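PDB 2HKX: carbon monoxide oxidation system transcription regulator CooA-1 from Carboxydothermus hydrogenoformans, which senses carbon monoxide through a bound heme and probably acts as a DNA-binding transcription factor of the CRP family. Local coordinates for residues I38-N43 with A85-M90; E45-F50 with C80-A85; L142-F147 with V187-F192; L165-N170 with R204-K209. The protein carries 2 engineered substitutions. All blocks are in the same frame, centred on the assembly; numbering follows the deposited sequence.

Contact 1 of 4, residues I38-N43 with A85-M90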
# COMPACT_ATOMS: atom_id res chain seq x y z
N ILE A 38 5.56 -5.16 20.86
CA ILE A 38 4.47 -5.41 19.94
C ILE A 38 3.30 -4.48 20.28
O ILE A 38 2.70 -4.60 21.34
CB ILE A 38 3.98 -6.87 20.07
CG1 ILE A 38 5.15 -7.86 20.13
CG2 ILE A 38 3.00 -7.20 18.95
CD1 ILE A 38 6.00 -7.97 18.89
N LEU A 39 2.97 -3.56 19.39
CA LEU A 39 1.80 -2.69 19.59
C LEU A 39 0.54 -3.50 19.41
O LEU A 39 -0.36 -3.44 20.24
CB LEU A 39 1.77 -1.54 18.58
CG LEU A 39 2.74 -0.37 18.74
CD1 LEU A 39 4.20 -0.80 18.62
CD2 LEU A 39 2.38 0.71 17.73
N TYR A 40 0.48 -4.26 18.32
CA TYR A 40 -0.72 -5.02 17.99
C TYR A 40 -0.39 -6.36 17.37
O TYR A 40 0.63 -6.54 16.71
CB TYR A 40 -1.69 -4.22 17.08
CG TYR A 40 -2.11 -2.90 17.68
CD1 TYR A 40 -1.54 -1.71 17.24
CD2 TYR A 40 -3.03 -2.84 18.73
CE1 TYR A 40 -1.88 -0.49 17.81
CE2 TYR A 40 -3.39 -1.62 19.30
CZ TYR A 40 -2.80 -0.45 18.83
OH TYR A 40 -3.13 0.76 19.38
N THR A 41 -1.32 -7.28 17.59
CA THR A 41 -1.27 -8.65 17.18
C THR A 41 -2.34 -8.81 16.08
O THR A 41 -3.21 -7.94 15.93
CB THR A 41 -1.56 -9.51 18.43
OG1 THR A 41 -0.86 -10.75 18.36
CG2 THR A 41 -3.05 -9.75 18.62
N PRO A 42 -2.29 -9.88 15.27
CA PRO A 42 -3.35 -10.04 14.26
C PRO A 42 -4.76 -10.20 14.85
O PRO A 42 -5.73 -9.65 14.31
CB PRO A 42 -2.94 -11.31 13.51
CG PRO A 42 -1.50 -11.50 13.83
CD PRO A 42 -1.30 -10.97 15.20
N ASN A 43 -4.87 -10.96 15.94
CA ASN A 43 -6.14 -11.12 16.64
C ASN A 43 -6.34 -10.14 17.80
O ASN A 43 -6.58 -10.54 18.94
CB ASN A 43 -6.36 -12.59 17.09
CG ASN A 43 -5.09 -13.25 17.63
OD1 ASN A 43 -4.02 -12.64 17.66
ND2 ASN A 43 -5.23 -14.50 18.06
N ALA A 85 -1.70 -8.64 10.36
CA ALA A 85 -0.28 -8.37 10.53
C ALA A 85 0.09 -8.02 11.95
O ALA A 85 -0.73 -7.48 12.71
CB ALA A 85 0.13 -7.27 9.62
N PHE A 86 1.32 -8.36 12.32
CA PHE A 86 1.90 -7.88 13.55
C PHE A 86 2.38 -6.46 13.36
O PHE A 86 2.68 -6.05 12.25
CB PHE A 86 3.04 -8.78 13.99
CG PHE A 86 2.58 -10.11 14.50
CD1 PHE A 86 2.25 -11.14 13.62
CD2 PHE A 86 2.44 -10.33 15.87
CE1 PHE A 86 1.81 -12.37 14.10
CE2 PHE A 86 2.00 -11.56 16.36
CZ PHE A 86 1.68 -12.58 15.47
N ILE A 87 2.43 -5.71 14.46
CA ILE A 87 2.88 -4.31 14.45
C ILE A 87 3.80 -4.14 15.65
O ILE A 87 3.38 -4.30 16.79
CB ILE A 87 1.68 -3.30 14.48
CG1 ILE A 87 0.69 -3.61 13.35
CG2 ILE A 87 2.21 -1.85 14.39
CD1 ILE A 87 -0.58 -2.82 13.36
N GLN A 88 5.07 -3.82 15.37
CA GLN A 88 6.11 -3.78 16.37
C GLN A 88 6.84 -2.43 16.32
O GLN A 88 7.09 -1.88 15.23
CB GLN A 88 7.10 -4.95 16.15
CG GLN A 88 8.39 -4.93 16.99
CD GLN A 88 9.27 -6.17 16.80
OE1 GLN A 88 9.55 -6.90 17.76
NE2 GLN A 88 9.77 -6.38 15.58
N ALA A 89 7.18 -1.93 17.50
CA ALA A 89 8.08 -0.80 17.65
C ALA A 89 9.48 -1.18 17.22
O ALA A 89 10.05 -2.17 17.69
CB ALA A 89 8.08 -0.31 19.12
N MET A 90 10.04 -0.39 16.31
CA MET A 90 11.40 -0.59 15.85
C MET A 90 12.29 0.26 16.72
O MET A 90 13.52 0.11 16.72
CB MET A 90 11.55 -0.14 14.40
CG MET A 90 10.87 -1.06 13.42
SD MET A 90 11.15 -0.52 11.74
CE MET A 90 12.80 -1.20 11.48
O HOH W 1 -2.33 -5.65 13.85

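Contact 2 of 4, residues E45-F50 with C80-A85. With HEM (protoporphyrin IX containing Fe), chain C.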
# COMPACT_ATOMS: atom_id res chain seq x y z
N GLU A 45 -8.70 -7.78 19.64
CA GLU A 45 -10.16 -7.73 19.79
C GLU A 45 -10.65 -6.32 19.46
O GLU A 45 -11.76 -6.12 18.96
CB GLU A 45 -10.58 -8.10 21.22
CG GLU A 45 -9.95 -9.38 21.78
CD GLU A 45 -8.57 -9.17 22.41
OE1 GLU A 45 -8.35 -9.70 23.52
OE2 GLU A 45 -7.70 -8.49 21.80
N ARG A 46 -9.79 -5.35 19.78
CA ARG A 46 -10.06 -3.94 19.53
C ARG A 46 -9.75 -3.56 18.07
O ARG A 46 -8.72 -3.96 17.52
CB ARG A 46 -9.21 -3.09 20.47
CG ARG A 46 -9.98 -2.53 21.65
CD ARG A 46 -9.11 -1.54 22.40
NE ARG A 46 -9.85 -0.36 22.80
CZ ARG A 46 -9.30 0.75 23.29
NH1 ARG A 46 -7.98 0.83 23.44
NH2 ARG A 46 -10.07 1.79 23.62
N ASN A 47 -10.66 -2.80 17.47
CA ASN A 47 -10.44 -2.29 16.13
C ASN A 47 -10.29 -0.77 16.09
O ASN A 47 -11.24 -0.02 16.25
CB ASN A 47 -11.47 -2.84 15.13
CG ASN A 47 -11.07 -4.23 14.57
OD1 ASN A 47 -11.90 -4.92 13.97
ND2 ASN A 47 -9.80 -4.63 14.76
N LEU A 48 -9.05 -0.34 15.87
CA LEU A 48 -8.64 1.05 16.03
C LEU A 48 -8.02 1.59 14.75
O LEU A 48 -7.55 0.83 13.90
CB LEU A 48 -7.59 1.14 17.16
CG LEU A 48 -7.86 0.45 18.51
CD1 LEU A 48 -6.69 0.63 19.48
CD2 LEU A 48 -9.16 0.95 19.14
N VAL A 49 -8.01 2.91 14.63
CA VAL A 49 -7.12 3.60 13.70
C VAL A 49 -6.07 4.36 14.52
O VAL A 49 -6.38 4.95 15.55
CB VAL A 49 -7.88 4.55 12.76
CG1 VAL A 49 -6.90 5.37 11.91
CG2 VAL A 49 -8.82 3.76 11.86
N PHE A 50 -4.82 4.30 14.08
CA PHE A 50 -3.76 4.96 14.82
C PHE A 50 -2.80 5.68 13.89
O PHE A 50 -2.60 5.28 12.73
CB PHE A 50 -3.02 3.96 15.74
CG PHE A 50 -2.13 2.96 14.99
CD1 PHE A 50 -0.80 3.26 14.74
CD2 PHE A 50 -2.64 1.73 14.57
CE1 PHE A 50 0.03 2.33 14.05
CE2 PHE A 50 -1.84 0.79 13.89
CZ PHE A 50 -0.50 1.08 13.62
N CYS A 80 -4.41 0.78 10.69
CA CYS A 80 -5.51 0.24 11.47
C CYS A 80 -5.03 -1.01 12.23
O CYS A 80 -3.84 -1.39 12.17
CB CYS A 80 -6.68 -0.10 10.54
SG CYS A 80 -6.34 -1.54 9.43
N THR A 81 -5.96 -1.63 12.96
CA THR A 81 -5.66 -2.84 13.73
C THR A 81 -6.45 -4.05 13.22
O THR A 81 -6.33 -5.13 13.76
CB THR A 81 -5.90 -2.65 15.26
OG1 THR A 81 -7.30 -2.45 15.51
CG2 THR A 81 -5.10 -1.48 15.83
N HIS A 82 -7.25 -3.88 12.18
CA HIS A 82 -8.04 -5.02 11.70
C HIS A 82 -7.34 -5.74 10.57
O HIS A 82 -7.96 -6.11 9.57
CB HIS A 82 -9.43 -4.58 11.27
CG HIS A 82 -9.41 -3.36 10.44
ND1 HIS A 82 -9.57 -2.10 10.97
CD2 HIS A 82 -9.17 -3.19 9.12
CE1 HIS A 82 -9.48 -1.20 10.00
NE2 HIS A 82 -9.22 -1.84 8.87
N THR A 83 -6.04 -5.96 10.76
CA THR A 83 -5.22 -6.60 9.78
C THR A 83 -4.61 -7.87 10.40
O THR A 83 -4.43 -7.93 11.62
CB THR A 83 -4.17 -5.58 9.27
OG1 THR A 83 -4.34 -5.37 7.87
CG2 THR A 83 -2.76 -5.98 9.60
N ARG A 84 -4.31 -8.87 9.58
CA ARG A 84 -3.60 -10.10 10.01
C ARG A 84 -2.13 -9.88 10.35
O ARG A 84 -1.38 -10.84 10.60
CB ARG A 84 -3.65 -11.14 8.89
CG ARG A 84 -2.59 -10.93 7.80
CD ARG A 84 -2.86 -11.81 6.59
NE ARG A 84 -3.92 -11.16 5.84
CZ ARG A 84 -4.85 -11.76 5.10
NH1 ARG A 84 -4.89 -13.09 4.99
NH2 ARG A 84 -5.73 -11.00 4.48
N ALA A 85 -1.70 -8.64 10.36
CA ALA A 85 -0.28 -8.37 10.53
C ALA A 85 0.09 -8.02 11.95
O ALA A 85 -0.73 -7.48 12.71
CB ALA A 85 0.13 -7.27 9.62
CHA HEM C . -8.64 -4.28 5.92
CHB HEM C . -5.44 -0.65 5.96
CHC HEM C . -8.74 2.34 7.99
CHD HEM C . -12.12 -0.96 7.07
C1A HEM C . -7.44 -3.61 5.78
C2A HEM C . -6.17 -4.14 5.33
C3A HEM C . -5.30 -3.14 5.33
C4A HEM C . -5.97 -1.93 5.80
CMA HEM C . -3.81 -3.23 4.93
CAA HEM C . -5.89 -5.62 4.94
CBA HEM C . -6.66 -6.57 5.89
CGA HEM C . -5.93 -7.82 6.34
O1A HEM C . -6.31 -8.92 5.90
O2A HEM C . -4.98 -7.76 7.15
C1B HEM C . -6.06 0.48 6.51
C2B HEM C . -5.45 1.79 6.65
C3B HEM C . -6.36 2.61 7.21
C4B HEM C . -7.58 1.85 7.44
CMB HEM C . -4.00 2.16 6.24
CAB HEM C . -6.18 4.11 7.57
CBB HEM C . -5.68 4.99 6.68
C1C HEM C . -9.97 1.75 7.89
C2C HEM C . -11.27 2.34 8.19
C3C HEM C . -12.21 1.43 7.94
C4C HEM C . -11.53 0.22 7.46
CMC HEM C . -11.54 3.77 8.71
CAC HEM C . -13.74 1.65 8.12
CBC HEM C . -14.49 0.76 8.82
C1D HEM C . -11.47 -2.14 6.72
C2D HEM C . -12.20 -3.38 6.54
C3D HEM C . -11.14 -4.45 6.19
C4D HEM C . -9.87 -3.71 6.18
CMD HEM C . -13.73 -3.54 6.69
CAD HEM C . -11.41 -5.97 5.89
CBD HEM C . -11.88 -6.82 7.10
CGD HEM C . -13.35 -7.31 7.13
O1D HEM C . -13.70 -8.43 6.65
O2D HEM C . -14.23 -6.58 7.68
NA HEM C . -7.26 -2.28 6.06
NB HEM C . -7.35 0.57 7.01
NC HEM C . -10.18 0.47 7.43
ND HEM C . -10.10 -2.35 6.51
FE HEM C . -8.65 -0.89 6.79

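Contact 3 of 4, residues L142-F147 with V187-F192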
# COMPACT_ATOMS: atom_id res chain seq x y z
N LEU A 142 16.91 -9.10 -8.58
CA LEU A 142 15.98 -8.15 -9.18
C LEU A 142 15.12 -7.44 -8.17
O LEU A 142 14.89 -6.25 -8.34
CB LEU A 142 15.12 -8.81 -10.25
CG LEU A 142 15.62 -8.71 -11.69
CD1 LEU A 142 17.12 -8.82 -11.83
CD2 LEU A 142 14.99 -9.80 -12.53
N ARG A 143 14.65 -8.11 -7.11
CA ARG A 143 13.79 -7.42 -6.11
C ARG A 143 14.60 -6.40 -5.35
O ARG A 143 14.09 -5.34 -5.01
CB ARG A 143 13.05 -8.37 -5.14
CG ARG A 143 12.23 -9.37 -5.91
CD ARG A 143 11.27 -10.16 -5.07
NE ARG A 143 11.90 -10.92 -3.99
CZ ARG A 143 12.07 -12.23 -4.00
NH1 ARG A 143 11.73 -12.92 -5.08
NH2 ARG A 143 12.61 -12.84 -2.96
N LEU A 144 15.86 -6.72 -5.10
CA LEU A 144 16.76 -5.79 -4.42
C LEU A 144 17.08 -4.61 -5.30
O LEU A 144 17.03 -3.49 -4.85
CB LEU A 144 18.07 -6.46 -3.98
CG LEU A 144 19.10 -5.54 -3.29
CD1 LEU A 144 18.50 -4.87 -2.00
CD2 LEU A 144 20.43 -6.25 -2.98
N ALA A 145 17.44 -4.88 -6.55
CA ALA A 145 17.71 -3.81 -7.49
C ALA A 145 16.51 -2.83 -7.57
O ALA A 145 16.72 -1.60 -7.50
CB ALA A 145 18.04 -4.39 -8.88
N GLU A 146 15.29 -3.37 -7.73
CA GLU A 146 14.04 -2.55 -7.73
C GLU A 146 13.80 -1.78 -6.42
O GLU A 146 13.32 -0.62 -6.42
CB GLU A 146 12.78 -3.39 -8.08
CG GLU A 146 11.56 -2.48 -8.35
CD GLU A 146 10.20 -3.19 -8.53
OE1 GLU A 146 9.26 -2.50 -9.04
OE2 GLU A 146 10.06 -4.39 -8.17
N PHE A 147 14.14 -2.41 -5.30
CA PHE A 147 14.03 -1.78 -4.00
C PHE A 147 14.96 -0.54 -3.88
O PHE A 147 14.51 0.58 -3.53
CB PHE A 147 14.33 -2.80 -2.91
CG PHE A 147 14.45 -2.20 -1.54
CD1 PHE A 147 13.30 -1.83 -0.82
CD2 PHE A 147 15.69 -1.99 -0.96
CE1 PHE A 147 13.43 -1.26 0.45
CE2 PHE A 147 15.82 -1.42 0.30
CZ PHE A 147 14.69 -1.05 1.01
N VAL A 187 25.59 -11.08 -0.12
CA VAL A 187 26.16 -11.50 -1.42
C VAL A 187 25.75 -10.58 -2.59
O VAL A 187 26.59 -10.22 -3.43
CB VAL A 187 25.77 -12.96 -1.74
CG1 VAL A 187 26.19 -13.35 -3.18
CG2 VAL A 187 26.42 -13.94 -0.72
N LEU A 188 24.47 -10.22 -2.63
CA LEU A 188 23.89 -9.38 -3.67
C LEU A 188 24.41 -7.93 -3.63
O LEU A 188 24.77 -7.37 -4.66
CB LEU A 188 22.37 -9.43 -3.54
CG LEU A 188 21.46 -10.40 -4.33
CD1 LEU A 188 22.11 -11.59 -5.03
CD2 LEU A 188 20.32 -10.84 -3.47
N LEU A 189 24.49 -7.33 -2.46
CA LEU A 189 25.11 -6.00 -2.30
C LEU A 189 26.58 -5.98 -2.77
O LEU A 189 27.04 -5.03 -3.40
CB LEU A 189 25.05 -5.53 -0.83
CG LEU A 189 23.96 -4.57 -0.32
CD1 LEU A 189 22.91 -4.24 -1.32
CD2 LEU A 189 23.35 -5.02 0.98
N ASN A 190 27.31 -7.02 -2.40
CA ASN A 190 28.70 -7.21 -2.87
C ASN A 190 28.85 -7.34 -4.39
O ASN A 190 29.76 -6.77 -4.98
CB ASN A 190 29.29 -8.43 -2.21
CG ASN A 190 30.47 -8.11 -1.34
OD1 ASN A 190 31.62 -8.02 -1.82
ND2 ASN A 190 30.21 -7.96 -0.04
N ASP A 191 27.95 -8.10 -5.01
CA ASP A 191 27.89 -8.20 -6.46
C ASP A 191 27.70 -6.81 -7.05
O ASP A 191 28.41 -6.44 -7.97
CB ASP A 191 26.72 -9.09 -6.91
CG ASP A 191 26.89 -10.56 -6.51
OD1 ASP A 191 25.90 -11.29 -6.63
OD2 ASP A 191 27.99 -11.02 -6.11
N PHE A 192 26.76 -6.04 -6.50
CA PHE A 192 26.53 -4.68 -6.98
C PHE A 192 27.76 -3.77 -6.79
O PHE A 192 28.05 -2.96 -7.67
CB PHE A 192 25.27 -4.05 -6.35
CG PHE A 192 23.96 -4.68 -6.81
CD1 PHE A 192 23.81 -5.17 -8.11
CD2 PHE A 192 22.86 -4.77 -5.95
CE1 PHE A 192 22.57 -5.75 -8.54
CE2 PHE A 192 21.63 -5.35 -6.37
CZ PHE A 192 21.49 -5.84 -7.66

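Contact 4 of 4, residues L165-N170 with R204-K209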
# COMPACT_ATOMS: atom_id res chain seq x y z
N LEU A 165 21.91 6.97 0.05
CA LEU A 165 20.74 6.28 0.56
C LEU A 165 20.91 5.84 2.01
O LEU A 165 21.54 4.82 2.28
CB LEU A 165 20.47 5.04 -0.27
CG LEU A 165 19.59 4.96 -1.48
CD1 LEU A 165 19.54 3.49 -1.84
CD2 LEU A 165 18.20 5.45 -1.09
N GLU A 166 20.33 6.60 2.93
CA GLU A 166 20.26 6.25 4.35
C GLU A 166 19.01 5.46 4.65
O GLU A 166 17.96 6.02 5.00
CB GLU A 166 20.26 7.51 5.23
CG GLU A 166 21.41 8.49 5.01
CD GLU A 166 21.30 9.76 5.85
OE1 GLU A 166 22.35 10.44 6.01
OE2 GLU A 166 20.18 10.10 6.35
N LEU A 167 19.11 4.14 4.54
CA LEU A 167 17.95 3.26 4.74
C LEU A 167 17.50 3.12 6.22
O LEU A 167 16.31 2.91 6.49
CB LEU A 167 18.23 1.88 4.11
CG LEU A 167 17.96 1.60 2.61
CD1 LEU A 167 17.56 2.82 1.79
CD2 LEU A 167 19.16 0.90 1.99
N GLY A 168 18.44 3.23 7.16
CA GLY A 168 18.18 2.93 8.57
C GLY A 168 17.86 1.45 8.80
O GLY A 168 17.20 1.10 9.77
N LEU A 169 18.33 0.59 7.89
CA LEU A 169 18.07 -0.86 7.92
C LEU A 169 19.37 -1.64 7.69
O LEU A 169 20.13 -1.30 6.77
CB LEU A 169 17.08 -1.25 6.82
CG LEU A 169 15.64 -0.70 6.74
CD1 LEU A 169 15.18 -0.90 5.34
CD2 LEU A 169 14.66 -1.37 7.72
N ASN A 170 19.62 -2.66 8.51
CA ASN A 170 20.70 -3.61 8.26
C ASN A 170 20.33 -4.65 7.19
O ASN A 170 19.20 -4.65 6.68
CB ASN A 170 21.17 -4.28 9.56
CG ASN A 170 20.07 -5.07 10.27
OD1 ASN A 170 19.18 -5.66 9.64
ND2 ASN A 170 20.15 -5.12 11.60
N ARG A 204 23.90 0.67 7.81
CA ARG A 204 22.59 1.23 7.44
C ARG A 204 22.48 2.13 6.21
O ARG A 204 21.37 2.31 5.68
CB ARG A 204 21.92 1.85 8.66
CG ARG A 204 21.34 0.78 9.53
CD ARG A 204 21.17 1.22 10.95
NE ARG A 204 21.38 0.10 11.85
CZ ARG A 204 20.44 -0.78 12.21
NH1 ARG A 204 19.20 -0.69 11.73
NH2 ARG A 204 20.76 -1.75 13.06
N THR A 205 23.59 2.71 5.75
CA THR A 205 23.56 3.56 4.54
C THR A 205 24.44 3.05 3.37
O THR A 205 25.46 2.40 3.56
CB THR A 205 23.73 5.11 4.83
OG1 THR A 205 24.98 5.60 4.33
CG2 THR A 205 23.56 5.45 6.31
N LEU A 206 23.98 3.35 2.15
CA LEU A 206 24.61 2.97 0.88
C LEU A 206 24.93 4.19 0.03
O LEU A 206 24.27 5.22 0.13
CB LEU A 206 23.64 2.08 0.08
CG LEU A 206 23.55 0.55 0.17
CD1 LEU A 206 24.31 -0.08 1.30
CD2 LEU A 206 22.08 0.06 0.15
N LEU A 207 25.91 4.02 -0.85
CA LEU A 207 26.26 5.00 -1.87
C LEU A 207 25.98 4.41 -3.24
O LEU A 207 26.63 3.43 -3.65
CB LEU A 207 27.76 5.32 -1.81
CG LEU A 207 28.30 6.66 -2.33
CD1 LEU A 207 29.66 6.47 -3.01
CD2 LEU A 207 27.34 7.42 -3.25
N LEU A 208 25.03 5.03 -3.95
CA LEU A 208 24.68 4.62 -5.29
C LEU A 208 25.53 5.43 -6.24
O LEU A 208 25.20 6.57 -6.57
CB LEU A 208 23.17 4.84 -5.58
CG LEU A 208 22.19 4.09 -4.66
CD1 LEU A 208 20.69 4.26 -5.08
CD2 LEU A 208 22.56 2.60 -4.52
N LYS A 209 26.65 4.83 -6.66
CA LYS A 209 27.62 5.48 -7.57
C LYS A 209 27.11 5.56 -9.01
O LYS A 209 27.57 6.42 -9.79
CB LYS A 209 28.96 4.72 -7.56
CG LYS A 209 29.62 4.62 -6.20
CD LYS A 209 31.10 4.25 -6.30
CE LYS A 209 31.32 2.77 -6.58
NZ LYS A 209 32.68 2.30 -6.15

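Contact 1 of 4, residues I38-N43 with A85-M90
Strand 38-40 runs antiparallel to strand 86-89, and a classic beta bulge sets Leu39 and Tyr40 together against Ile87. Ile87 O takes both amides of the bulge, Leu39 N at 2.7 Å and Tyr40 N at 3.3 Å. The Tyr40 bond is the straighter one, 166° at the hydrogen, and lies in the carbonyl plane on a lone pair. Ile87 N returns a bond to Tyr40 O. Past the strand, one water donates to both Thr41 O and Ala85 O.

Pro42 covers one face of the Phe86 ring. Its CD sits over the ring centre, 3.5 Å from the centroid, in a CH-pi contact. Phe86 CG stands anti to the carbonyl carbon (chi1 -72°), which swings the ring toward Pro42. Ile38 CG2 reaches the edge of the same ring. Leu39 CD1 packs on Ala89 CB at 3.9 Å, and Ile87 CD1 meets Tyr40 CB.

The pair belongs to the beta roll of the cyclic nucleotide-binding fold. Strand 38-40 is outermost in its sheet within the chain. Strand 86-89 bonds on to strand 56-63 through Phe86 and Gln88. Tyr40 and Ile87 face the other sheet, where both touch Phe50 of strand 48-54.

Contact 2 of 4, residues E45-F50 with C80-A85
Thr81 OG1 joins the two segments by two hydrogen bonds. It donates to Arg46 O at 2.9 Å and accepts from Leu48 N at 2.8 Å, the latter nearly straight at 163°. The hydroxyl is set between its backbone N and carbonyl carbon (chi1 66°), where it reaches both partners. Thr81 N adds a weak bond to Leu48 O. Asn47 ND2 makes another weak bond to Arg46 O within its own segment.

Packing and weak C-H contacts come next. Thr81 CG2 lies 3.9 Å from Leu48 CB and also approaches Phe50 CD2. The Phe50 ring presents its edge to Cys80 O, with CE2 3.4 Å away. Cys80 CA makes a CA-H...O contact with Leu48 O. The amide of Asn47 comes against His82 CB, its plane nearly perpendicular to the imidazole.

Strand 48-54 pairs antiparallel with the end of strand 78-80 through Val49 and Cys80, a non-hydrogen-bonded pair. This edge of the cyclic nucleotide-binding fold leads into the heme-binding loop, where His82 is the centre of an inverse gamma turn.

His82 NE2 binds the heme iron at 2.4 Å as an axial ligand. Arg84 NH2 makes a weak bond to heme O1A. Thr83 OG1 and Arg84 N bond to heme O2A, whose position is less sure. Arg84 NH1 also has a weak bond to Thr130 OG1 of the second subunit.

Contact 3 of 4, residues L142-F147 with V187-F192
In the Crp-like helix-turn-helix domain, helix 140-155 packs against helix 182-194 through Leu144, Ala145, Leu188, Leu189 and Phe192. The two short helical segments cross at -66°, with their axes 10.8 Å apart at closest approach. No hydrogen bond spans them. The contact is made by side chains alone.

Leu144 does most of the touching, mostly through its CD2 methyl. This CD2 meets Leu189 CD1 at 3.6 Å, Phe192 CE2 at 3.7 Å and Leu188 CB at 3.8 Å. Leu144 extends CG opposite the backbone N (chi1 178°), and this carries CD2 across to the other helix. The Leu189 side chain lies roughly perpendicular to that of Leu144. Leu144 and Phe192 pass one another, pointing oppositely, with Leu144 CG in the ring plane at the edge.

In CRP-like domains the second helix of the helix-turn-helix is the recognition helix. By position, helix 182-194 probably has this role, following helix 171-178. Leu144 also touches Ile174 and Leu178 of helix 171-178, so it probably meets both helices of the motif.

Ala145 CB completes the interface, 3.9 Å from Phe192 CZ. The same alanine touches Leu214 and Phe217 of helix 211-217, and Phe192 packs on Ile197.

Contact 4 of 4, residues L165-N170 with R204-K209
Arg204 O receives two backbone amides from the turn after strand 162-166, Leu167 N at 3.1 Å and Gly168 N at 3.4 Å. Both bonds are weak. The strands themselves are joined more firmly. Leu165 and Leu206 form an antiparallel hydrogen-bonded pair, each N to the other's O at 2.9 Å, with angles at hydrogen of 168° and 171°. Glu166 and Thr205 form the next, non-hydrogen-bonded pair. The two side chains run together off the same face, Glu166 CG against Thr205 CG2.

Arg204 runs alongside the turn. Its CG comes 3.4 Å from Leu169 N. Its NH1 then makes a weak bond to Gly168 O, which lies at the edge of the guanidinium. Gly168 takes a positive phi within this turn. Gly168 O also accepts from Arg56 NH1 of the effector-binding part of the chain. Asn170 lies beside Arg204, its amide 48° from the guanidinium plane. At the N-cap of helix 171-178, Asn170 OD1 accepts from Glu173 N.

On the buried face, Leu165 CD1 meets Leu208 CD1 at 3.5 Å. Leu167 CD2 touches Leu206 CD2 at 3.6 Å.

This is the central strand pair of the small sheet in the winged helix-turn-helix domain. Strands 157-159 and 198-200 flank it. Leu165, Leu206 and Leu208 pack on helix 140-155, while Leu169 turns to Ile174 and Met177 of helix 171-178.

In the fold
Contacts 1 and 2 share Ala85 and belong to the cyclic nucleotide-binding domain. Contacts 3 and 4 belong to the helix-turn-helix domain, and contact 2 lies on the opposite side of the chain's centre from both. Contacts 2 and 3 are buried, while contacts 1 and 4 are partly buried. Contacts 1 and 4 rely on antiparallel strand bonds. In contact 1 apolar groups pack on both faces, in contact 4 mainly on the face of Leu165 and Leu206. Contact 2 adds a threonine hydroxyl and the heme iron, and contact 3 is purely apolar. Tyr40 of contact 1 packs on Thr81 of contact 2. Met90 CE, at the end of segment 85-90, touches Leu169 CD2 of contact 4. Helix 140-155 serves contacts 3 and 4.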